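Long-range contacts in lipoprotein (Mycoplasma mycoides subsp. capri, PDB 7ADK), which is probably a surface-anchored peptidase of mycoplasma, likely with the chymotrypsin-like fold of clan PA proteases: residues W665-E669 and F751-A755; E258-K264 and E669-Y673; K250-K255 and S698-Y703. All blocks are in the same frame, centred on the assembly; numbering follows the deposited sequence.

Interaction 1: residues W665-E669 and F751-A755; sequences WINSE and FYAPA
Tyr752 and Pro754 pack against the indole of Trp665 where two loops run past each other in roughly opposite directions, one following helix 651-655 and the other joining strands 737-747 and 761-765. Along the Tyr752 side chain, CB leads into a ring whose CG lies anti to the backbone N (chi1 -154°), which lays one edge beside the 665-669 loop. CD1 comes to 3.1 Å from Ile666 O, which sits near the plane of the ring, and CE1 reaches Trp665 CD1 at 3.9 Å. At the tip, OH is hydrogen-bonded to Val635 O. The two aromatic planes are inclined by 56° and meet obliquely. Pro754 serves both rings: its CB makes a CH-pi contact with the five-membered ring of Trp665, 4.0 Å from the centroid and over the face, while its CD lies over the centre of the Tyr752 ring. Farther along, Phe751 CD2 approaches Ser668 C at 4.2 Å. The amide of Asn667 also borders Phe751, but its polar atoms find weak partners in Tyr633 and Ser631. The contact, part of the interior of the putative peptidase region, is therefore mainly apolar and aromatic in character: ring and proline surfaces join the loops, while the hydroxyl of Tyr752 and, more weakly, the amide of Asn667 find their partners in neighbouring parts of the chain.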
ATOM      1  N   TRP B 665       9.340   6.567  -3.616  1.00 54.79           N
ATOM      2  CA  TRP B 665      10.356   5.551  -3.938  1.00 54.79           C
ATOM      3  C   TRP B 665      11.791   6.013  -3.608  1.00 54.79           C
ATOM      4  O   TRP B 665      12.111   7.193  -3.566  1.00 54.79           O
ATOM      5  CB  TRP B 665      10.206   5.081  -5.392  1.00 54.79           C
ATOM      6  CG  TRP B 665      10.415   3.620  -5.672  1.00 54.79           C
ATOM      7  CD1 TRP B 665      11.583   3.024  -5.991  1.00 54.79           C
ATOM      8  CD2 TRP B 665       9.427   2.543  -5.693  1.00 54.79           C
ATOM      9  NE1 TRP B 665      11.386   1.679  -6.179  1.00 54.79           N
ATOM     10  CE2 TRP B 665      10.087   1.319  -5.969  1.00 54.79           C
ATOM     11  CE3 TRP B 665       8.031   2.475  -5.538  1.00 54.79           C
ATOM     12  CZ2 TRP B 665       9.434   0.091  -5.992  1.00 54.79           C
ATOM     13  CZ3 TRP B 665       7.353   1.247  -5.577  1.00 54.79           C
ATOM     14  CH2 TRP B 665       8.053   0.054  -5.773  1.00 54.79           C
ATOM     15  N   ILE B 666      12.641   5.047  -3.310  1.00 57.24           N
ATOM     16  CA  ILE B 666      13.954   5.168  -2.669  1.00 57.24           C
ATOM     17  C   ILE B 666      14.956   4.271  -3.403  1.00 57.24           C
ATOM     18  O   ILE B 666      14.715   3.846  -4.520  1.00 57.24           O
ATOM     19  CB  ILE B 666      13.787   5.047  -1.112  1.00 57.24           C
ATOM     20  CG1 ILE B 666      15.061   5.013  -0.232  1.00 57.24           C
ATOM     21  CG2 ILE B 666      12.786   3.999  -0.628  1.00 57.24           C
ATOM     22  CD1 ILE B 666      14.812   5.128   1.277  1.00 57.24           C
ATOM     23  N   ASN B 667      16.098   4.017  -2.796  1.00 62.33           N
ATOM     24  CA  ASN B 667      17.222   3.215  -3.241  1.00 62.33           C
ATOM     25  C   ASN B 667      17.715   2.468  -2.001  1.00 62.33           C
ATOM     26  O   ASN B 667      18.515   3.012  -1.232  1.00 62.33           O
ATOM     27  CB  ASN B 667      18.238   4.223  -3.764  1.00 62.33           C
ATOM     28  CG  ASN B 667      19.514   3.605  -4.260  1.00 62.33           C
ATOM     29  OD1 ASN B 667      19.520   2.554  -4.878  1.00 62.33           O
ATOM     30  ND2 ASN B 667      20.634   4.269  -4.087  1.00 62.33           N
ATOM     31  N   SER B 668      17.065   1.361  -1.652  1.00 60.29           N
ATOM     32  CA  SER B 668      17.321   0.600  -0.421  1.00 60.29           C
ATOM     33  C   SER B 668      16.719  -0.796  -0.433  1.00 60.29           C
ATOM     34  O   SER B 668      15.790  -1.087  -1.181  1.00 60.29           O
ATOM     35  CB  SER B 668      16.764   1.334   0.795  1.00 60.29           C
ATOM     36  OG  SER B 668      17.682   2.305   1.195  1.00 60.29           O
ATOM     37  N   GLU B 669      17.230  -1.623   0.478  1.00 67.53           N
ATOM     38  CA  GLU B 669      16.751  -2.967   0.785  1.00 67.53           C
ATOM     39  C   GLU B 669      15.231  -3.002   1.011  1.00 67.53           C
ATOM     40  O   GLU B 669      14.698  -2.288   1.857  1.00 67.53           O
ATOM     41  CB  GLU B 669      17.412  -3.500   2.069  1.00 67.53           C
ATOM     42  CG  GLU B 669      18.928  -3.421   2.165  1.00 67.53           C
ATOM     43  CD  GLU B 669      19.491  -4.010   3.474  1.00 67.53           C
ATOM     44  OE1 GLU B 669      18.789  -4.691   4.240  1.00 67.53           O
ATOM     45  OE2 GLU B 669      20.684  -3.798   3.744  1.00 67.53           O
ATOM     46  N   PHE B 751      19.503  -0.623  -7.113  1.00 61.95           N
ATOM     47  CA  PHE B 751      18.187  -1.096  -6.667  1.00 61.95           C
ATOM     48  C   PHE B 751      17.089  -0.132  -7.124  1.00 61.95           C
ATOM     49  O   PHE B 751      16.417   0.469  -6.295  1.00 61.95           O
ATOM     50  CB  PHE B 751      18.182  -1.274  -5.130  1.00 61.95           C
ATOM     51  CG  PHE B 751      18.946  -2.435  -4.505  1.00 61.95           C
ATOM     52  CD1 PHE B 751      19.024  -3.694  -5.132  1.00 61.95           C
ATOM     53  CD2 PHE B 751      19.459  -2.283  -3.205  1.00 61.95           C
ATOM     54  CE1 PHE B 751      19.605  -4.783  -4.464  1.00 61.95           C
ATOM     55  CE2 PHE B 751      20.050  -3.369  -2.543  1.00 61.95           C
ATOM     56  CZ  PHE B 751      20.106  -4.626  -3.165  1.00 61.95           C
ATOM     57  N   TYR B 752      16.891   0.085  -8.428  1.00 56.86           N
ATOM     58  CA  TYR B 752      16.033   1.192  -8.877  1.00 56.86           C
ATOM     59  C   TYR B 752      15.360   0.991 -10.234  1.00 56.86           C
ATOM     60  O   TYR B 752      15.771   1.538 -11.257  1.00 56.86           O
ATOM     61  CB  TYR B 752      16.846   2.482  -8.834  1.00 56.86           C
ATOM     62  CG  TYR B 752      16.057   3.769  -8.664  1.00 56.86           C
ATOM     63  CD1 TYR B 752      15.237   3.971  -7.540  1.00 56.86           C
ATOM     64  CD2 TYR B 752      16.169   4.787  -9.616  1.00 56.86           C
ATOM     65  CE1 TYR B 752      14.501   5.162  -7.398  1.00 56.86           C
ATOM     66  CE2 TYR B 752      15.437   5.974  -9.484  1.00 56.86           C
ATOM     67  CZ  TYR B 752      14.593   6.162  -8.381  1.00 56.86           C
ATOM     68  OH  TYR B 752      13.860   7.294  -8.315  1.00 56.86           O
ATOM     69  N   ALA B 753      14.255   0.251 -10.229  1.00 56.04           N
ATOM     70  CA  ALA B 753      13.334   0.174 -11.353  1.00 56.04           C
ATOM     71  C   ALA B 753      11.901   0.620 -10.963  1.00 56.04           C
ATOM     72  O   ALA B 753      10.969  -0.182 -10.974  1.00 56.04           O
ATOM     73  CB  ALA B 753      13.443  -1.225 -11.951  1.00 56.04           C
ATOM     74  N   PRO B 754      11.695   1.894 -10.582  1.00 57.80           N
ATOM     75  CA  PRO B 754      10.382   2.455 -10.276  1.00 57.80           C
ATOM     76  C   PRO B 754       9.514   2.615 -11.536  1.00 57.80           C
ATOM     77  O   PRO B 754       9.611   3.583 -12.289  1.00 57.80           O
ATOM     78  CB  PRO B 754      10.674   3.795  -9.604  1.00 57.80           C
ATOM     79  CG  PRO B 754      11.986   4.225 -10.233  1.00 57.80           C
ATOM     80  CD  PRO B 754      12.716   2.901 -10.351  1.00 57.80           C
ATOM     81  N   ALA B 755       8.612   1.670 -11.749  1.00 64.17           N
ATOM     82  CA  ALA B 755       7.692   1.661 -12.878  1.00 64.17           C
ATOM     83  C   ALA B 755       6.722   2.859 -12.895  1.00 64.17           C
ATOM     84  O   ALA B 755       6.221   3.272 -11.852  1.00 64.17           O
ATOM     85  CB  ALA B 755       6.929   0.339 -12.854  1.00 64.17           C
TER

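Interaction 2: residues E258-K264 and E669-Y673; sequences EGAEIGK and EYKFY
Lys264 and Tyr670 mark the nearest approach of the two backbones, CA to CA 6.4 Å, between a loop holding a 3-10 turn at 262-263 and a segment that coils like a helix over 670-673 but lacks its regular hydrogen-bond pattern. This is a surface junction of two connecting loops, pinned by a tyrosine and by a salt bridge. The Tyr670 side chain lies along the 258-264 loop, its CG placed between the backbone N and the carbonyl carbon (chi1 67°). At the root of the ring, Lys264 CB makes an off-centre CH-pi contact, 4.2 Å from the centroid; at the tip, OH accepts a hydrogen bond from Glu261 N at 3.2 Å, with an N-H...O angle of 154°. Lys671 takes an extended course beside it and meets the bent side chain of Glu258. Its NZ forms a salt bridge with Glu258 OE1 at 2.7 Å and a second bond with Glu258 O, approached in the carbonyl plane on a lone pair, so one ammonium group grips side chain and backbone of the same residue. The positive charge probably also eases the proximity of Glu258 to Glu669. The junction lies against another protein chain, whose polar side chains hydrogen-bond Glu258 O and Glu669 OE1. Within the first loop, Lys264 NZ is paired with Glu261 OE2 at 2.8 Å, meeting that oxygen from above the carboxylate plane.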
ATOM      1  N   GLU B 258      20.556 -11.225  -1.464  1.00 74.77           N
ATOM      2  CA  GLU B 258      19.582 -11.090  -0.374  1.00 74.77           C
ATOM      3  C   GLU B 258      19.000 -12.423   0.099  1.00 74.77           C
ATOM      4  O   GLU B 258      18.555 -12.522   1.244  1.00 74.77           O
ATOM      5  CB  GLU B 258      18.454 -10.135  -0.811  1.00 74.77           C
ATOM      6  CG  GLU B 258      18.909  -8.682  -1.017  1.00 74.77           C
ATOM      7  CD  GLU B 258      19.645  -8.089   0.194  1.00 74.77           C
ATOM      8  OE1 GLU B 258      19.338  -8.478   1.344  1.00 74.77           O
ATOM      9  OE2 GLU B 258      20.534  -7.234   0.016  1.00 74.77           O
ATOM     10  N   GLY B 259      19.047 -13.451  -0.752  1.00 73.89           N
ATOM     11  CA  GLY B 259      18.816 -14.848  -0.380  1.00 73.89           C
ATOM     12  C   GLY B 259      17.350 -15.242  -0.181  1.00 73.89           C
ATOM     13  O   GLY B 259      17.081 -16.254   0.464  1.00 73.89           O
ATOM     14  N   ALA B 260      16.403 -14.461  -0.704  1.00 77.31           N
ATOM     15  CA  ALA B 260      14.984 -14.794  -0.669  1.00 77.31           C
ATOM     16  C   ALA B 260      14.200 -14.181  -1.844  1.00 77.31           C
ATOM     17  O   ALA B 260      13.860 -14.892  -2.785  1.00 77.31           O
ATOM     18  CB  ALA B 260      14.403 -14.420   0.701  1.00 77.31           C
ATOM     19  N   GLU B 261      13.888 -12.883  -1.811  1.00 74.26           N
ATOM     20  CA  GLU B 261      12.865 -12.269  -2.676  1.00 74.26           C
ATOM     21  C   GLU B 261      13.459 -11.371  -3.773  1.00 74.26           C
ATOM     22  O   GLU B 261      13.200 -10.177  -3.831  1.00 74.26           O
ATOM     23  CB  GLU B 261      11.762 -11.599  -1.831  1.00 74.26           C
ATOM     24  CG  GLU B 261      11.043 -12.608  -0.917  1.00 74.26           C
ATOM     25  CD  GLU B 261       9.690 -12.075  -0.419  1.00 74.26           C
ATOM     26  OE1 GLU B 261       8.631 -12.601  -0.823  1.00 74.26           O
ATOM     27  OE2 GLU B 261       9.652 -11.092   0.357  1.00 74.26           O
ATOM     28  N   ILE B 262      14.246 -11.961  -4.674  1.00 70.07           N
ATOM     29  CA  ILE B 262      14.949 -11.307  -5.800  1.00 70.07           C
ATOM     30  C   ILE B 262      14.025 -10.431  -6.673  1.00 70.07           C
ATOM     31  O   ILE B 262      14.413  -9.339  -7.077  1.00 70.07           O
ATOM     32  CB  ILE B 262      15.690 -12.409  -6.600  1.00 70.07           C
ATOM     33  CG1 ILE B 262      16.994 -12.818  -5.879  1.00 70.07           C
ATOM     34  CG2 ILE B 262      16.019 -12.001  -8.034  1.00 70.07           C
ATOM     35  CD1 ILE B 262      17.497 -14.216  -6.242  1.00 70.07           C
ATOM     36  N   GLY B 263      12.770 -10.827  -6.894  1.00 70.74           N
ATOM     37  CA  GLY B 263      11.748 -10.021  -7.578  1.00 70.74           C
ATOM     38  C   GLY B 263      11.382  -8.692  -6.899  1.00 70.74           C
ATOM     39  O   GLY B 263      10.655  -7.889  -7.464  1.00 70.74           O
ATOM     40  N   LYS B 264      11.888  -8.441  -5.693  1.00 70.35           N
ATOM     41  CA  LYS B 264      11.807  -7.170  -4.960  1.00 70.35           C
ATOM     42  C   LYS B 264      13.165  -6.444  -4.927  1.00 70.35           C
ATOM     43  O   LYS B 264      13.390  -5.595  -4.074  1.00 70.35           O
ATOM     44  CB  LYS B 264      11.236  -7.414  -3.554  1.00 70.35           C
ATOM     45  CG  LYS B 264       9.887  -8.139  -3.565  1.00 70.35           C
ATOM     46  CD  LYS B 264       9.373  -8.395  -2.149  1.00 70.35           C
ATOM     47  CE  LYS B 264       8.104  -9.250  -2.205  1.00 70.35           C
ATOM     48  NZ  LYS B 264       7.613  -9.586  -0.851  1.00 70.35           N
ATOM     49  N   GLU B 669      17.230  -1.623   0.478  1.00 67.53           N
ATOM     50  CA  GLU B 669      16.751  -2.967   0.785  1.00 67.53           C
ATOM     51  C   GLU B 669      15.231  -3.002   1.011  1.00 67.53           C
ATOM     52  O   GLU B 669      14.698  -2.288   1.857  1.00 67.53           O
ATOM     53  CB  GLU B 669      17.412  -3.500   2.069  1.00 67.53           C
ATOM     54  CG  GLU B 669      18.928  -3.421   2.165  1.00 67.53           C
ATOM     55  CD  GLU B 669      19.491  -4.010   3.474  1.00 67.53           C
ATOM     56  OE1 GLU B 669      18.789  -4.691   4.240  1.00 67.53           O
ATOM     57  OE2 GLU B 669      20.684  -3.798   3.744  1.00 67.53           O
ATOM     58  N   TYR B 670      14.524  -3.922   0.357  1.00 65.94           N
ATOM     59  CA  TYR B 670      13.098  -4.160   0.588  1.00 65.94           C
ATOM     60  C   TYR B 670      12.780  -4.571   2.042  1.00 65.94           C
ATOM     61  O   TYR B 670      11.628  -4.533   2.474  1.00 65.94           O
ATOM     62  CB  TYR B 670      12.611  -5.210  -0.423  1.00 65.94           C
ATOM     63  CG  TYR B 670      13.159  -6.613  -0.259  1.00 65.94           C
ATOM     64  CD1 TYR B 670      12.630  -7.446   0.741  1.00 65.94           C
ATOM     65  CD2 TYR B 670      14.158  -7.098  -1.118  1.00 65.94           C
ATOM     66  CE1 TYR B 670      13.120  -8.750   0.902  1.00 65.94           C
ATOM     67  CE2 TYR B 670      14.643  -8.409  -0.970  1.00 65.94           C
ATOM     68  CZ  TYR B 670      14.129  -9.234   0.048  1.00 65.94           C
ATOM     69  OH  TYR B 670      14.597 -10.497   0.222  1.00 65.94           O
ATOM     70  N   LYS B 671      13.797  -4.959   2.816  1.00 66.12           N
ATOM     71  CA  LYS B 671      13.720  -5.401   4.212  1.00 66.12           C
ATOM     72  C   LYS B 671      13.420  -4.286   5.207  1.00 66.12           C
ATOM     73  O   LYS B 671      13.016  -4.588   6.321  1.00 66.12           O
ATOM     74  CB  LYS B 671      15.033  -6.112   4.575  1.00 66.12           C
ATOM     75  CG  LYS B 671      15.178  -7.422   3.788  1.00 66.12           C
ATOM     76  CD  LYS B 671      16.520  -8.112   4.023  1.00 66.12           C
ATOM     77  CE  LYS B 671      16.578  -9.406   3.206  1.00 66.12           C
ATOM     78  NZ  LYS B 671      17.937  -9.979   3.163  1.00 66.12           N
ATOM     79  N   PHE B 672      13.563  -3.017   4.838  1.00 63.69           N
ATOM     80  CA  PHE B 672      13.350  -1.880   5.738  1.00 63.69           C
ATOM     81  C   PHE B 672      11.880  -1.494   5.972  1.00 63.69           C
ATOM     82  O   PHE B 672      11.620  -0.698   6.867  1.00 63.69           O
ATOM     83  CB  PHE B 672      14.114  -0.667   5.185  1.00 63.69           C
ATOM     84  CG  PHE B 672      15.636  -0.694   5.188  1.00 63.69           C
ATOM     85  CD1 PHE B 672      16.370  -1.622   5.948  1.00 63.69           C
ATOM     86  CD2 PHE B 672      16.325   0.280   4.443  1.00 63.69           C
ATOM     87  CE1 PHE B 672      17.771  -1.597   5.928  1.00 63.69           C
ATOM     88  CE2 PHE B 672      17.728   0.298   4.412  1.00 63.69           C
ATOM     89  CZ  PHE B 672      18.450  -0.649   5.146  1.00 63.69           C
ATOM     90  N   TYR B 673      10.909  -2.025   5.217  1.00 61.58           N
ATOM     91  CA  TYR B 673       9.631  -1.344   4.948  1.00 61.58           C
ATOM     92  C   TYR B 673       8.837  -0.798   6.148  1.00 61.58           C
ATOM     93  O   TYR B 673       8.553   0.396   6.198  1.00 61.58           O
ATOM     94  CB  TYR B 673       8.740  -2.231   4.067  1.00 61.58           C
ATOM     95  CG  TYR B 673       7.448  -1.545   3.647  1.00 61.58           C
ATOM     96  CD1 TYR B 673       7.515  -0.311   2.983  1.00 61.58           C
ATOM     97  CD2 TYR B 673       6.188  -2.091   3.957  1.00 61.58           C
ATOM     98  CE1 TYR B 673       6.349   0.389   2.661  1.00 61.58           C
ATOM     99  CE2 TYR B 673       5.012  -1.383   3.634  1.00 61.58           C
ATOM    100  CZ  TYR B 673       5.092  -0.138   2.983  1.00 61.58           C
ATOM    101  OH  TYR B 673       3.975   0.540   2.612  1.00 61.58           O
TER

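Interaction 3: residues K250-K255 and S698-Y703; sequences KVSGLK and SYQIGY
Lys250 crosses both Gln700 and Tyr703 at about a right angle, its bent chain running from the amide of the first to the ring of the second. Its CB packs on Gln700 NE2, its CD passes Gly702 CA at 3.8 Å, and its CE sits over the centre of the Tyr703 ring, 3.6 Å from the centroid. NZ lies off-centre in a longer cation-pi contact, and its hydrogen bonds go to Asp248 O and Ser227 OG. The Gln700 amide is held at both ends. NE2 donates to Val251 O at 2.9 Å in a nearly straight bond (169°) in the amide plane, and also bonds Tyr187 OH; OE1 accepts Tyr703 N nearly along its own C=O direction. Ser252 OG, turned anti to its backbone N (chi1 169°), donates to Tyr699 O from well above the carbonyl plane. Beyond the inverse gamma turn centred on Gly253, Leu254 CD2 leans obliquely on Tyr699 CD2 at 3.5 Å. Lys255 passes Ser698 OG to reach Ala781 O with NZ. Helices 165-173 and 176-192 pack onto this buried joint between the loop linking helix 220-226 to strand 289-293 and the connection from helix 688-691 to strand 712-714. With each segment giving one carbonyl to a side-chain donor of the other, the contact has a fixed polar core, with a lysine-over-tyrosine contact on one flank and Leu254-Tyr699 packing on the other.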
ATOM      1  N   LYS B 250      17.139  -8.176 -20.430  1.00 74.06           N
ATOM      2  CA  LYS B 250      18.133  -7.898 -19.392  1.00 74.06           C
ATOM      3  C   LYS B 250      17.736  -8.520 -18.037  1.00 74.06           C
ATOM      4  O   LYS B 250      16.573  -8.427 -17.676  1.00 74.06           O
ATOM      5  CB  LYS B 250      18.211  -6.376 -19.197  1.00 74.06           C
ATOM      6  CG  LYS B 250      18.350  -5.409 -20.382  1.00 74.06           C
ATOM      7  CD  LYS B 250      19.729  -5.309 -21.012  1.00 74.06           C
ATOM      8  CE  LYS B 250      19.843  -4.108 -21.948  1.00 74.06           C
ATOM      9  NZ  LYS B 250      19.081  -4.254 -23.191  1.00 74.06           N
ATOM     10  N   VAL B 251      18.708  -9.006 -17.250  1.00 73.47           N
ATOM     11  CA  VAL B 251      18.656  -9.353 -15.794  1.00 73.47           C
ATOM     12  C   VAL B 251      20.095  -9.303 -15.208  1.00 73.47           C
ATOM     13  O   VAL B 251      21.027  -9.087 -15.982  1.00 73.47           O
ATOM     14  CB  VAL B 251      18.023 -10.743 -15.520  1.00 73.47           C
ATOM     15  CG1 VAL B 251      17.569 -10.892 -14.074  1.00 73.47           C
ATOM     16  CG2 VAL B 251      16.798 -11.100 -16.364  1.00 73.47           C
ATOM     17  N   SER B 252      20.332  -9.465 -13.895  1.00 74.26           N
ATOM     18  CA  SER B 252      21.637  -9.917 -13.343  1.00 74.26           C
ATOM     19  C   SER B 252      21.536 -10.550 -11.945  1.00 74.26           C
ATOM     20  O   SER B 252      21.222  -9.870 -10.964  1.00 74.26           O
ATOM     21  CB  SER B 252      22.665  -8.789 -13.301  1.00 74.26           C
ATOM     22  OG  SER B 252      23.812  -9.153 -12.559  1.00 74.26           O
ATOM     23  N   GLY B 253      21.844 -11.844 -11.843  1.00 72.77           N
ATOM     24  CA  GLY B 253      21.727 -12.668 -10.637  1.00 72.77           C
ATOM     25  C   GLY B 253      22.912 -12.558  -9.679  1.00 72.77           C
ATOM     26  O   GLY B 253      23.439 -13.575  -9.231  1.00 72.77           O
ATOM     27  N   LEU B 254      23.357 -11.330  -9.408  1.00 74.63           N
ATOM     28  CA  LEU B 254      24.571 -11.037  -8.643  1.00 74.63           C
ATOM     29  C   LEU B 254      24.546  -9.739  -7.827  1.00 74.63           C
ATOM     30  O   LEU B 254      25.191  -9.651  -6.788  1.00 74.63           O
ATOM     31  CB  LEU B 254      25.751 -11.052  -9.613  1.00 74.63           C
ATOM     32  CG  LEU B 254      27.111 -10.927  -8.930  1.00 74.63           C
ATOM     33  CD1 LEU B 254      28.128 -11.763  -9.667  1.00 74.63           C
ATOM     34  CD2 LEU B 254      27.658  -9.515  -8.897  1.00 74.63           C
ATOM     35  N   LYS B 255      23.824  -8.697  -8.252  1.00 72.16           N
ATOM     36  CA  LYS B 255      23.780  -7.410  -7.515  1.00 72.16           C
ATOM     37  C   LYS B 255      22.963  -7.453  -6.215  1.00 72.16           C
ATOM     38  O   LYS B 255      22.617  -6.416  -5.660  1.00 72.16           O
ATOM     39  CB  LYS B 255      23.358  -6.265  -8.446  1.00 72.16           C
ATOM     40  CG  LYS B 255      21.889  -6.348  -8.861  1.00 72.16           C
ATOM     41  CD  LYS B 255      21.502  -5.160  -9.723  1.00 72.16           C
ATOM     42  CE  LYS B 255      20.085  -5.270 -10.308  1.00 72.16           C
ATOM     43  NZ  LYS B 255      20.036  -6.188 -11.487  1.00 72.16           N
ATOM     44  N   SER B 698      25.168  -0.897 -10.510  1.00 68.13           N
ATOM     45  CA  SER B 698      24.599  -2.191 -10.872  1.00 68.13           C
ATOM     46  C   SER B 698      25.573  -3.076 -11.658  1.00 68.13           C
ATOM     47  O   SER B 698      26.216  -2.630 -12.604  1.00 68.13           O
ATOM     48  CB  SER B 698      23.365  -1.920 -11.719  1.00 68.13           C
ATOM     49  OG  SER B 698      22.664  -3.096 -11.989  1.00 68.13           O
ATOM     50  N   TYR B 699      25.646  -4.365 -11.334  1.00 72.00           N
ATOM     51  CA  TYR B 699      26.406  -5.380 -12.079  1.00 72.00           C
ATOM     52  C   TYR B 699      25.554  -5.969 -13.232  1.00 72.00           C
ATOM     53  O   TYR B 699      25.618  -7.155 -13.533  1.00 72.00           O
ATOM     54  CB  TYR B 699      26.978  -6.444 -11.109  1.00 72.00           C
ATOM     55  CG  TYR B 699      28.139  -6.042 -10.201  1.00 72.00           C
ATOM     56  CD1 TYR B 699      28.028  -4.967  -9.296  1.00 72.00           C
ATOM     57  CD2 TYR B 699      29.333  -6.794 -10.215  1.00 72.00           C
ATOM     58  CE1 TYR B 699      29.092  -4.636  -8.438  1.00 72.00           C
ATOM     59  CE2 TYR B 699      30.393  -6.483  -9.343  1.00 72.00           C
ATOM     60  CZ  TYR B 699      30.275  -5.397  -8.453  1.00 72.00           C
ATOM     61  OH  TYR B 699      31.275  -5.124  -7.581  1.00 72.00           O
ATOM     62  N   GLN B 700      24.719  -5.165 -13.889  1.00 71.66           N
ATOM     63  CA  GLN B 700      24.040  -5.525 -15.140  1.00 71.66           C
ATOM     64  C   GLN B 700      25.022  -5.515 -16.330  1.00 71.66           C
ATOM     65  O   GLN B 700      25.743  -4.537 -16.522  1.00 71.66           O
ATOM     66  CB  GLN B 700      22.859  -4.567 -15.375  1.00 71.66           C
ATOM     67  CG  GLN B 700      21.614  -5.258 -15.934  1.00 71.66           C
ATOM     68  CD  GLN B 700      21.703  -5.627 -17.396  1.00 71.66           C
ATOM     69  OE1 GLN B 700      21.951  -4.814 -18.261  1.00 71.66           O
ATOM     70  NE2 GLN B 700      21.487  -6.865 -17.746  1.00 71.66           N
ATOM     71  N   ILE B 701      25.073  -6.587 -17.132  1.00 67.33           N
ATOM     72  CA  ILE B 701      25.996  -6.677 -18.276  1.00 67.33           C
ATOM     73  C   ILE B 701      25.470  -5.919 -19.500  1.00 67.33           C
ATOM     74  O   ILE B 701      26.233  -5.264 -20.201  1.00 67.33           O
ATOM     75  CB  ILE B 701      26.275  -8.157 -18.616  1.00 67.33           C
ATOM     76  CG1 ILE B 701      26.962  -8.920 -17.468  1.00 67.33           C
ATOM     77  CG2 ILE B 701      27.061  -8.329 -19.922  1.00 67.33           C
ATOM     78  CD1 ILE B 701      28.399  -8.534 -17.186  1.00 67.33           C
ATOM     79  N   GLY B 702      24.168  -5.986 -19.769  1.00 67.62           N
ATOM     80  CA  GLY B 702      23.569  -5.503 -21.009  1.00 67.62           C
ATOM     81  C   GLY B 702      23.756  -4.018 -21.259  1.00 67.62           C
ATOM     82  O   GLY B 702      24.151  -3.623 -22.350  1.00 67.62           O
ATOM     83  N   TYR B 703      23.471  -3.182 -20.266  1.00 65.78           N
ATOM     84  CA  TYR B 703      23.621  -1.730 -20.376  1.00 65.78           C
ATOM     85  C   TYR B 703      25.063  -1.215 -20.222  1.00 65.78           C
ATOM     86  O   TYR B 703      25.346  -0.094 -20.643  1.00 65.78           O
ATOM     87  CB  TYR B 703      22.706  -1.063 -19.347  1.00 65.78           C
ATOM     88  CG  TYR B 703      21.221  -1.139 -19.631  1.00 65.78           C
ATOM     89  CD1 TYR B 703      20.733  -0.682 -20.863  1.00 65.78           C
ATOM     90  CD2 TYR B 703      20.320  -1.585 -18.653  1.00 65.78           C
ATOM     91  CE1 TYR B 703      19.358  -0.693 -21.137  1.00 65.78           C
ATOM     92  CE2 TYR B 703      18.939  -1.593 -18.919  1.00 65.78           C
ATOM     93  CZ  TYR B 703      18.454  -1.160 -20.166  1.00 65.78           C
ATOM     94  OH  TYR B 703      17.128  -1.209 -20.444  1.00 65.78           O
TER

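How the interactions relate
From the N terminus, the chain between helix 220-226 and strand 289-293 supplies 250-255 and, after two intervening residues, 258-264. The first finds its partner only at 698-703, closing the long loop of interaction 3; the second pairs with 669-673, so interaction 2 is nested inside that loop. Interaction 1 opens at 665-669, sharing Glu669 with interaction 2, and ends at 751-755, crossing interaction 3. Phe751 joins all three sites, its CE1 packing 3.6 Å from Lys255 O and its CZ 4.1 Å from Glu258 OE2. Together they tie the loop ahead of strand 289-293 to the connections flanking helix 688-691 and to the one after strand 737-747.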